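Local coordinates for spore coat polysaccharide biosynthesis protein spsE (Bacillus subtilis, PDB 1VLI) that takes part in spore coat polysaccharide biosynthesis, probably as a sialic acid synthase-like enzyme of the NeuB family, at residues Ala48-Ala53 with Asp108-Lys113; Phe249-Asn254 with Leu264-Leu269. All coordinates share one frame; numbering follows the deposited sequence.

How the contacts relate
Both contacts belong to the TIM barrel of the NeuB family, and helix 43-56 takes part in both. It is one side of contact 1, where it meets helix 103-112. Contact 2 joins the loop after strand 244-248 to the start of helix 266-285, and its Phe-249 packs on Leu-49 and Ala-52 of helix 43-56. Both are partly buried. In contact 1 an apolar inner part, Ile-50 with Cys-110, gives way to a carboxylate-phenol bond farther out. Contact 2 depends more on backbone and capping bonds. Its apolar part is Phe-249 with Leu-269, and its charged part is Lys-253 with Glu-268. The centres of contact 1 and contact 2 are about 15 Å apart.

Contact 1 of 2, residues Ala48-Ala53 with Asp108-Lys113; sequences ALIDAA and DYCREK
Tyr-109 reaches across to Asp-51 and gives its phenol hydrogen to the carboxylate. The hydrogen bond from Tyr-109 OH to Asp-51 OD1 is 2.6 Å long. It meets OD1 on the syn side, 19° out of the carboxylate plane. OD1 lies near the plane of the ring, at its edge, and the ring and carboxylate planes are 77° apart. Tyr-109 holds CG anti to the backbone N (chi1 -166°), which carries the ring across to helix 43-56. Lys-113 lies beside this bond. Its CG lies over one face of the Tyr-109 ring, toward the rim, and its CE is 3.3 Å from Asp-51 OD1. Asp-51 OD1 and Lys-113 NZ are 4.2 Å apart, too far for a salt bridge, but the positive charge probably still favours an ionised Asp-51. Lys-113 N is satisfied at the helix end by Tyr-109 O, 3.0 Å away. The apolar part is carried by Ile-50. Its CG2 meets Tyr-109 CD2 at 3.6 Å, and its CD1 meets Cys-110 SG at 3.5 Å. The two helices run nearly parallel, with the axes of the two short segments 10.3 Å from each other. They are neighbours on the outside of the barrel. Phe-47 also meets the Tyr-109 ring. Beneath the pair, Ile-50 rests on Phe-63 and Cys-110 on Val-61, both on strand 60-63.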
ATOM      1  N   ALA A  48      -0.081   0.835  23.337  1.00 51.21           N
ATOM      2  CA  ALA A  48      -1.034  -0.243  23.629  1.00 51.34           C
ATOM      3  C   ALA A  48      -1.382  -1.056  22.355  1.00 51.76           C
ATOM      4  O   ALA A  48      -1.564  -2.279  22.414  1.00 53.27           O
ATOM      5  CB  ALA A  48      -2.284   0.308  24.297  1.00 50.05           C
ATOM      6  N   LEU A  49      -1.438  -0.384  21.210  1.00 53.21           N
ATOM      7  CA  LEU A  49      -1.690  -1.081  19.935  1.00 54.86           C
ATOM      8  C   LEU A  49      -0.530  -2.018  19.623  1.00 56.75           C
ATOM      9  O   LEU A  49      -0.733  -3.200  19.412  1.00 58.37           O
ATOM     10  CB  LEU A  49      -1.950  -0.091  18.811  1.00 52.07           C
ATOM     11  CG  LEU A  49      -3.351   0.531  18.832  1.00 49.91           C
ATOM     12  CD1 LEU A  49      -3.310   1.895  18.153  1.00 55.85           C
ATOM     13  CD2 LEU A  49      -4.396  -0.386  18.171  1.00 50.37           C
ATOM     14  N   ILE A  50       0.686  -1.486  19.676  1.00 60.44           N
ATOM     15  CA  ILE A  50       1.909  -2.297  19.678  1.00 60.88           C
ATOM     16  C   ILE A  50       1.795  -3.505  20.583  1.00 61.97           C
ATOM     17  O   ILE A  50       2.040  -4.606  20.111  1.00 65.48           O
ATOM     18  CB  ILE A  50       3.171  -1.423  20.015  1.00 60.16           C
ATOM     19  CG1 ILE A  50       3.301  -0.332  18.940  1.00 60.49           C
ATOM     20  CG2 ILE A  50       4.444  -2.269  20.045  1.00 49.62           C
ATOM     21  CD1 ILE A  50       4.553   0.476  18.951  1.00 66.25           C
ATOM     22  N   ASP A  51       1.384  -3.318  21.848  1.00 61.48           N
ATOM     23  CA  ASP A  51       1.193  -4.436  22.801  1.00 59.84           C
ATOM     24  C   ASP A  51       0.254  -5.485  22.272  1.00 59.25           C
ATOM     25  O   ASP A  51       0.550  -6.680  22.334  1.00 59.01           O
ATOM     26  CB  ASP A  51       0.602  -3.970  24.138  1.00 62.42           C
ATOM     27  CG  ASP A  51       1.605  -3.221  25.019  1.00 66.60           C
ATOM     28  OD1 ASP A  51       2.808  -3.574  25.041  1.00 65.72           O
ATOM     29  OD2 ASP A  51       1.257  -2.273  25.757  1.00 72.76           O
ATOM     30  N   ALA A  52      -0.901  -5.032  21.791  1.00 58.32           N
ATOM     31  CA  ALA A  52      -1.946  -5.926  21.291  1.00 58.56           C
ATOM     32  C   ALA A  52      -1.454  -6.781  20.116  1.00 58.77           C
ATOM     33  O   ALA A  52      -1.713  -7.990  20.070  1.00 59.78           O
ATOM     34  CB  ALA A  52      -3.175  -5.126  20.894  1.00 59.12           C
ATOM     35  N   ALA A  53      -0.725  -6.145  19.197  1.00 57.65           N
ATOM     36  CA  ALA A  53      -0.114  -6.815  18.050  1.00 55.81           C
ATOM     37  C   ALA A  53       0.876  -7.894  18.482  1.00 56.72           C
ATOM     38  O   ALA A  53       0.860  -9.009  17.945  1.00 56.10           O
ATOM     39  CB  ALA A  53       0.583  -5.800  17.168  1.00 54.14           C
ATOM     40  N   ASP A 108      11.782   2.142  19.022  1.00 59.60           N
ATOM     41  CA  ASP A 108      12.316   1.480  20.186  1.00 59.52           C
ATOM     42  C   ASP A 108      11.347   0.482  20.815  1.00 56.87           C
ATOM     43  O   ASP A 108      11.733  -0.623  21.170  1.00 58.66           O
ATOM     44  CB  ASP A 108      12.700   2.519  21.215  1.00 64.25           C
ATOM     45  CG  ASP A 108      14.187   2.657  21.354  1.00 75.98           C
ATOM     46  OD1 ASP A 108      14.848   1.612  21.598  1.00 86.31           O
ATOM     47  OD2 ASP A 108      14.769   3.766  21.263  1.00 86.54           O
ATOM     48  N   TYR A 109      10.095   0.872  20.979  1.00 52.65           N
ATOM     49  CA  TYR A 109       9.149   0.016  21.660  1.00 53.69           C
ATOM     50  C   TYR A 109       8.771  -1.206  20.821  1.00 56.06           C
ATOM     51  O   TYR A 109       8.506  -2.282  21.363  1.00 55.36           O
ATOM     52  CB  TYR A 109       7.911   0.805  22.058  1.00 53.26           C
ATOM     53  CG  TYR A 109       7.048   0.078  23.054  1.00 59.09           C
ATOM     54  CD1 TYR A 109       7.547  -0.258  24.309  1.00 58.08           C
ATOM     55  CD2 TYR A 109       5.737  -0.285  22.742  1.00 64.68           C
ATOM     56  CE1 TYR A 109       6.770  -0.936  25.240  1.00 58.05           C
ATOM     57  CE2 TYR A 109       4.943  -0.951  23.668  1.00 68.17           C
ATOM     58  CZ  TYR A 109       5.472  -1.269  24.924  1.00 63.56           C
ATOM     59  OH  TYR A 109       4.721  -1.944  25.853  1.00 59.25           O
ATOM     60  N   CYS A 110       8.731  -1.026  19.500  1.00 59.03           N
ATOM     61  CA  CYS A 110       8.566  -2.134  18.582  1.00 60.08           C
ATOM     62  C   CYS A 110       9.735  -3.099  18.695  1.00 61.96           C
ATOM     63  O   CYS A 110       9.535  -4.306  18.776  1.00 60.00           O
ATOM     64  CB  CYS A 110       8.483  -1.619  17.151  1.00 63.54           C
ATOM     65  SG  CYS A 110       6.902  -0.879  16.735  1.00 59.06           S
ATOM     66  N   ARG A 111      10.954  -2.558  18.710  1.00 65.92           N
ATOM     67  CA  ARG A 111      12.171  -3.373  18.762  1.00 68.16           C
ATOM     68  C   ARG A 111      12.201  -4.202  20.017  1.00 66.04           C
ATOM     69  O   ARG A 111      12.618  -5.359  19.988  1.00 67.49           O
ATOM     70  CB  ARG A 111      13.445  -2.525  18.658  1.00 71.61           C
ATOM     71  CG  ARG A 111      14.687  -3.291  18.168  1.00 77.08           C
ATOM     72  CD  ARG A 111      15.491  -2.538  17.098  1.00 86.98           C
ATOM     73  N   GLU A 112      11.725  -3.644  21.114  1.00 64.26           N
ATOM     74  CA  GLU A 112      11.729  -4.429  22.323  1.00 64.66           C
ATOM     75  C   GLU A 112      10.540  -5.391  22.482  1.00 63.08           C
ATOM     76  O   GLU A 112      10.656  -6.367  23.213  1.00 61.52           O
ATOM     77  CB  GLU A 112      11.968  -3.563  23.546  1.00 67.15           C
ATOM     78  CG  GLU A 112      10.734  -3.194  24.334  1.00 75.82           C
ATOM     79  CD  GLU A 112      11.108  -2.662  25.704  1.00 79.53           C
ATOM     80  OE1 GLU A 112      11.584  -3.467  26.542  1.00 75.73           O
ATOM     81  OE2 GLU A 112      10.949  -1.435  25.926  1.00 76.38           O
ATOM     82  N   LYS A 113       9.423  -5.157  21.783  1.00 61.12           N
ATOM     83  CA  LYS A 113       8.311  -6.116  21.837  1.00 58.76           C
ATOM     84  C   LYS A 113       8.435  -7.127  20.677  1.00 61.10           C
ATOM     85  O   LYS A 113       7.544  -7.950  20.428  1.00 58.58           O
ATOM     86  CB  LYS A 113       6.930  -5.433  21.902  1.00 56.36           C
ATOM     87  CG  LYS A 113       6.694  -4.440  23.058  1.00 63.27           C
ATOM     88  CD  LYS A 113       6.731  -5.067  24.491  1.00 56.84           C
ATOM     89  CE  LYS A 113       5.374  -5.677  24.885  1.00 71.91           C
ATOM     90  NZ  LYS A 113       5.411  -6.759  25.938  1.00 63.34           N
TER

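Contact 2 of 2, residues Phe249-Asn254 with Leu264-Leu269; sequences FTIDKN and LNPDEL
Leu-269 lays CD2 over one face of the Phe-249 ring, toward the rim near CG and CD2 of the ring, a CH-pi contact 4.2 Å from the ring centroid. This is where the last barrel helix, 266-285, begins beside the loop that leaves strand 244-248. A capping box starts the helix. Asn-265 OD1 accepts from Glu-268 N, and Glu-268 OE1 accepts from Asn-265 N through its anti lone pair. Phe-249 has CG between its backbone N and carbonyl carbon (chi1 82°), which turns the ring away from Leu-264 and onto helix 43-56. The Lys-253 and Glu-268 side chains approach head-on from the two segments. Lys-253 CD lies 3.2 Å from Glu-268 OE1 and also runs past Asn-265 ND2. The salt bridge from Lys-253 NZ to Glu-268 OE1 is long, at 3.6 Å, and NZ is also hydrogen-bonded to Ala-263 O. With Lys-253 replaced by an alanine, Ala-263 O would probably lose this donor and Glu-268 its nearby positive charge. Between the backbones, Phe-249 and Leu-264 form a single beta bridge. Thr-250 N donates to Leu-264 O at 2.7 Å, with an angle of 159° at the hydrogen. Next to it, Pro-266 CD touches Thr-250 O at 3.4 Å.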
ATOM      1  N   PHE A 249      -6.511  -3.617  13.070  1.00 54.21           N
ATOM      2  CA  PHE A 249      -6.895  -3.872  14.439  1.00 55.91           C
ATOM      3  C   PHE A 249      -6.991  -2.576  15.236  1.00 58.09           C
ATOM      4  O   PHE A 249      -6.432  -1.548  14.858  1.00 56.18           O
ATOM      5  CB  PHE A 249      -5.935  -4.857  15.109  1.00 56.42           C
ATOM      6  CG  PHE A 249      -4.664  -4.237  15.627  1.00 53.14           C
ATOM      7  CD1 PHE A 249      -3.677  -3.816  14.748  1.00 53.00           C
ATOM      8  CD2 PHE A 249      -4.447  -4.111  17.000  1.00 56.25           C
ATOM      9  CE1 PHE A 249      -2.499  -3.267  15.205  1.00 53.66           C
ATOM     10  CE2 PHE A 249      -3.259  -3.559  17.495  1.00 56.97           C
ATOM     11  CZ  PHE A 249      -2.282  -3.128  16.604  1.00 58.64           C
ATOM     12  N   THR A 250      -7.734  -2.635  16.329  1.00 60.46           N
ATOM     13  CA  THR A 250      -7.889  -1.499  17.212  1.00 63.21           C
ATOM     14  C   THR A 250      -7.758  -2.016  18.627  1.00 62.62           C
ATOM     15  O   THR A 250      -7.600  -3.211  18.831  1.00 62.85           O
ATOM     16  CB  THR A 250      -9.245  -0.803  16.992  1.00 64.40           C
ATOM     17  OG1 THR A 250      -9.398   0.250  17.953  1.00 66.73           O
ATOM     18  CG2 THR A 250     -10.416  -1.765  17.308  1.00 63.76           C
ATOM     19  N   ILE A 251      -7.822  -1.113  19.594  1.00 63.48           N
ATOM     20  CA  ILE A 251      -7.705  -1.473  20.998  1.00 64.27           C
ATOM     21  C   ILE A 251      -9.100  -1.683  21.578  1.00 66.11           C
ATOM     22  O   ILE A 251      -9.271  -2.375  22.591  1.00 68.06           O
ATOM     23  CB  ILE A 251      -6.846  -0.382  21.765  1.00 65.16           C
ATOM     24  CG1 ILE A 251      -6.012  -1.016  22.871  1.00 72.32           C
ATOM     25  CG2 ILE A 251      -7.663   0.838  22.266  1.00 61.22           C
ATOM     26  CD1 ILE A 251      -4.795  -1.742  22.355  1.00 80.02           C
ATOM     27  N   ASP A 252     -10.096  -1.104  20.900  1.00 67.98           N
ATOM     28  CA  ASP A 252     -11.500  -1.123  21.336  1.00 70.57           C
ATOM     29  C   ASP A 252     -12.418  -0.723  20.175  1.00 70.61           C
ATOM     30  O   ASP A 252     -12.378   0.418  19.714  1.00 70.58           O
ATOM     31  CB  ASP A 252     -11.689  -0.171  22.533  1.00 71.29           C
ATOM     32  CG  ASP A 252     -13.144   0.059  22.898  1.00 74.40           C
ATOM     33  OD1 ASP A 252     -14.027  -0.720  22.478  1.00 81.28           O
ATOM     34  OD2 ASP A 252     -13.500   1.005  23.626  1.00 81.78           O
ATOM     35  N   LYS A 253     -13.257  -1.658  19.729  1.00 71.98           N
ATOM     36  CA  LYS A 253     -14.089  -1.488  18.519  1.00 72.87           C
ATOM     37  C   LYS A 253     -15.164  -0.399  18.636  1.00 73.74           C
ATOM     38  O   LYS A 253     -15.702   0.071  17.627  1.00 73.21           O
ATOM     39  CB  LYS A 253     -14.749  -2.818  18.130  1.00 72.98           C
ATOM     40  CG  LYS A 253     -13.782  -3.883  17.618  1.00 74.42           C
ATOM     41  CD  LYS A 253     -14.392  -5.289  17.631  1.00 72.05           C
ATOM     42  CE  LYS A 253     -15.399  -5.512  16.509  1.00 70.52           C
ATOM     43  NZ  LYS A 253     -14.777  -5.441  15.162  1.00 73.08           N
ATOM     44  N   ASN A 254     -15.479  -0.010  19.868  1.00 74.75           N
ATOM     45  CA  ASN A 254     -16.554   0.947  20.106  1.00 75.40           C
ATOM     46  C   ASN A 254     -16.083   2.401  20.174  1.00 76.22           C
ATOM     47  O   ASN A 254     -16.914   3.308  20.252  1.00 77.05           O
ATOM     48  CB  ASN A 254     -17.382   0.560  21.345  1.00 74.57           C
ATOM     49  CG  ASN A 254     -18.129  -0.759  21.162  1.00 73.79           C
ATOM     50  OD1 ASN A 254     -18.062  -1.640  22.020  1.00 68.97           O
ATOM     51  ND2 ASN A 254     -18.828  -0.907  20.031  1.00 67.59           N
ATOM     52  N   LEU A 264     -10.355  -5.441  13.957  1.00 57.56           N
ATOM     53  CA  LEU A 264     -10.388  -6.473  14.987  1.00 56.00           C
ATOM     54  C   LEU A 264      -9.886  -5.898  16.316  1.00 58.32           C
ATOM     55  O   LEU A 264      -8.970  -5.066  16.321  1.00 58.04           O
ATOM     56  CB  LEU A 264      -9.521  -7.656  14.578  1.00 53.81           C
ATOM     57  CG  LEU A 264      -9.895  -8.311  13.250  1.00 51.82           C
ATOM     58  CD1 LEU A 264      -9.136  -9.619  13.133  1.00 38.51           C
ATOM     59  CD2 LEU A 264     -11.419  -8.544  13.181  1.00 49.27           C
ATOM     60  N   ASN A 265     -10.492  -6.323  17.430  1.00 58.56           N
ATOM     61  CA  ASN A 265      -9.960  -5.994  18.749  1.00 60.03           C
ATOM     62  C   ASN A 265      -8.797  -6.946  19.079  1.00 60.81           C
ATOM     63  O   ASN A 265      -8.511  -7.844  18.292  1.00 63.96           O
ATOM     64  CB  ASN A 265     -11.061  -5.988  19.812  1.00 58.98           C
ATOM     65  CG  ASN A 265     -11.679  -7.355  20.044  1.00 67.09           C
ATOM     66  OD1 ASN A 265     -10.993  -8.391  20.078  1.00 77.25           O
ATOM     67  ND2 ASN A 265     -12.992  -7.364  20.247  1.00 69.96           N
ATOM     68  N   PRO A 266      -8.083  -6.734  20.181  1.00 60.03           N
ATOM     69  CA  PRO A 266      -6.917  -7.562  20.490  1.00 59.83           C
ATOM     70  C   PRO A 266      -7.160  -9.054  20.534  1.00 60.32           C
ATOM     71  O   PRO A 266      -6.278  -9.798  20.125  1.00 61.05           O
ATOM     72  CB  PRO A 266      -6.496  -7.059  21.864  1.00 58.76           C
ATOM     73  CG  PRO A 266      -6.889  -5.610  21.811  1.00 58.06           C
ATOM     74  CD  PRO A 266      -8.247  -5.647  21.167  1.00 60.25           C
ATOM     75  N   ASP A 267      -8.322  -9.475  21.045  1.00 60.66           N
ATOM     76  CA  ASP A 267      -8.690 -10.883  21.135  1.00 61.77           C
ATOM     77  C   ASP A 267      -8.892 -11.500  19.769  1.00 61.86           C
ATOM     78  O   ASP A 267      -8.340 -12.565  19.464  1.00 61.78           O
ATOM     79  CB  ASP A 267      -9.989 -11.048  21.915  1.00 63.43           C
ATOM     80  CG  ASP A 267      -9.857 -10.617  23.331  1.00 71.44           C
ATOM     81  OD1 ASP A 267      -9.746  -9.386  23.561  1.00 87.32           O
ATOM     82  OD2 ASP A 267      -9.846 -11.431  24.271  1.00 67.10           O
ATOM     83  N   GLU A 268      -9.720 -10.835  18.971  1.00 60.37           N
ATOM     84  CA  GLU A 268      -9.960 -11.238  17.606  1.00 61.77           C
ATOM     85  C   GLU A 268      -8.655 -11.277  16.784  1.00 61.96           C
ATOM     86  O   GLU A 268      -8.517 -12.130  15.907  1.00 63.65           O
ATOM     87  CB  GLU A 268     -10.986 -10.314  16.954  1.00 61.05           C
ATOM     88  CG  GLU A 268     -12.295 -10.183  17.718  1.00 59.00           C
ATOM     89  CD  GLU A 268     -13.249  -9.193  17.066  1.00 63.41           C
ATOM     90  OE1 GLU A 268     -12.845  -8.025  16.828  1.00 62.56           O
ATOM     91  OE2 GLU A 268     -14.406  -9.583  16.791  1.00 68.23           O
ATOM     92  N   LEU A 269      -7.703 -10.380  17.074  1.00 59.63           N
ATOM     93  CA  LEU A 269      -6.408 -10.377  16.375  1.00 58.78           C
ATOM     94  C   LEU A 269      -5.638 -11.651  16.680  1.00 58.44           C
ATOM     95  O   LEU A 269      -5.224 -12.344  15.743  1.00 57.44           O
ATOM     96  CB  LEU A 269      -5.553  -9.130  16.707  1.00 58.45           C
ATOM     97  CG  LEU A 269      -4.272  -8.911  15.868  1.00 58.83           C
ATOM     98  CD1 LEU A 269      -4.546  -8.592  14.377  1.00 46.51           C
ATOM     99  CD2 LEU A 269      -3.361  -7.833  16.453  1.00 57.74           C
TER